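Local coordinates for general secretion pathway protein L (PDB 2W7V) that probably serves as an inner-membrane component of the type II secretion system, its periplasmic domain forming a dimer, at residues 14-17 / 18-22. Residues are numbered along the deposited sequence; the frame is centred on the assembly and turned at random.
Sequences LAAL and PATLG. With EDO (1,2-ethanediol), chain C.
A local contact between residues four apart forms at the N-terminal end of helix 17-22, where the side chain of Thr20 folds back on the carbonyl of Ala16 and residues 14-17 lead in from helix 8-13. Two donors of a single residue share one acceptor here. Thr20 N gives the ordinary helical bond to Ala16 O at 3.0 Å, bent to 145° at its hydrogen, and Thr20 OG1 adds a second at 2.6 Å. The two reach that oxygen from opposite faces of the carbonyl plane, so it is gripped from both sides. The hydroxyl arrives there because OG1 stands beside its own backbone N and anti to the carbonyl carbon (chi1 -54°), which brings it back along the helix.

One residue on, Leu21 N donates to Leu17 O at 2.8 Å in a nearly straight bond (173°), and the branch carbon CG of Leu21 lies against the same oxygen, 3.2 Å away. Pro18, having no N-H, cannot donate to Leu14 O; its ring carbon CD instead sits 3.5 Å from that oxygen, which takes a bond from Leu17 N.

Leu17 and Leu21 both rest on Leu60 of helix 51-61; Leu21 also touches Ile29 of strand 28-35 and Leu17 touches Val41 of strand 40-47, while Pro18 packs on Leu14 of the second subunit. Beyond the turn, O1 of 1,2-ethanediol, probably from the crystallisation liquor, hydrogen-bonds to Gly22 O.

Proline is familiar in the first turn of a helix, where its missing N-H costs no regular bond, and a threonine hydroxyl bonded to the carbonyl four residues back is a common side-chain-to-backbone bond within helices; this short amphipathic helix turns its buried leucines to helix 51-61 and the antiparallel sheet of the alpha/beta GspL periplasmic domain.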
loop_
_atom_site.group_PDB
_atom_site.type_symbol
_atom_site.label_atom_id
_atom_site.label_comp_id
_atom_site.label_asym_id
_atom_site.label_seq_id
_atom_site.Cartn_x
_atom_site.Cartn_y
_atom_site.Cartn_z
ATOM N N LEU A 14 1.655 4.656 -6.705
ATOM C CA LEU A 14 1.356 3.406 -6.050
ATOM C C LEU A 14 0.016 2.742 -6.523
ATOM O O LEU A 14 -0.151 1.522 -6.474
ATOM C CB LEU A 14 1.347 3.725 -4.546
ATOM C CG LEU A 14 0.706 2.818 -3.525
ATOM C CD1 LEU A 14 1.371 3.075 -2.171
ATOM C CD2 LEU A 14 -0.774 3.075 -3.524
ATOM N N ALA A 15 -0.947 3.559 -6.942
ATOM C CA ALA A 15 -2.246 3.084 -7.480
ATOM C C ALA A 15 -2.123 2.158 -8.734
ATOM O O ALA A 15 -3.031 1.365 -9.023
ATOM C CB ALA A 15 -3.120 4.285 -7.804
ATOM N N ALA A 16 -1.009 2.302 -9.465
ATOM C CA ALA A 16 -0.672 1.501 -10.641
ATOM C C ALA A 16 -0.011 0.139 -10.313
ATOM O O ALA A 16 0.179 -0.671 -11.193
ATOM C CB ALA A 16 0.238 2.306 -11.558
ATOM N N LEU A 17 0.363 -0.099 -9.071
ATOM C CA LEU A 17 1.126 -1.279 -8.721
ATOM C C LEU A 17 0.310 -2.584 -8.680
ATOM O O LEU A 17 0.790 -3.623 -9.139
ATOM C CB LEU A 17 1.891 -1.053 -7.409
ATOM C CG LEU A 17 3.122 -0.125 -7.482
ATOM C CD1 LEU A 17 3.696 0.117 -6.079
ATOM C CD2 LEU A 17 4.215 -0.669 -8.424
ATOM N N PRO A 18 -0.923 -2.543 -8.138
ATOM C CA PRO A 18 -1.707 -3.763 -8.206
ATOM C C PRO A 18 -1.946 -4.233 -9.626
ATOM O O PRO A 18 -1.753 -5.422 -9.915
ATOM C CB PRO A 18 -3.016 -3.368 -7.500
ATOM C CG PRO A 18 -2.570 -2.315 -6.485
ATOM C CD PRO A 18 -1.666 -1.495 -7.399
ATOM N N ALA A 19 -2.341 -3.315 -10.505
ATOM C CA ALA A 19 -2.591 -3.662 -11.902
ATOM C C ALA A 19 -1.274 -4.117 -12.546
ATOM O O ALA A 19 -1.266 -5.082 -13.299
ATOM C CB ALA A 19 -3.198 -2.533 -12.620
ATOM N N THR A 20 -0.154 -3.488 -12.199
ATOM C CA THR A 20 1.112 -3.878 -12.803
ATOM C C THR A 20 1.587 -5.250 -12.359
ATOM O O THR A 20 1.948 -6.081 -13.209
ATOM C CB THR A 20 2.210 -2.811 -12.565
ATOM O OG1 THR A 20 1.729 -1.545 -13.022
ATOM C CG2 THR A 20 3.507 -3.159 -13.299
ATOM N N LEU A 21 1.585 -5.484 -11.047
ATOM C CA LEU A 21 2.019 -6.772 -10.497
ATOM C C LEU A 21 1.047 -7.847 -10.930
ATOM O O LEU A 21 1.401 -8.990 -11.084
ATOM C CB LEU A 21 2.144 -6.738 -8.962
ATOM C CG LEU A 21 3.118 -5.720 -8.350
ATOM C CD1 LEU A 21 2.766 -5.458 -6.888
ATOM C CD2 LEU A 21 4.556 -6.127 -8.504
ATOM N N GLY A 22 -0.196 -7.448 -11.104
ATOM C CA GLY A 22 -1.235 -8.319 -11.609
ATOM C C GLY A 22 -0.951 -8.905 -12.969
ATOM O O GLY A 22 -1.414 -9.981 -13.231
HETATM C C1 EDO C . -0.842 -12.829 -10.815
HETATM O O1 EDO C . -1.307 -12.230 -12.006
HETATM C C2 EDO C . -0.757 -11.716 -9.780
HETATM O O2 EDO C . 0.468 -10.999 -9.800
#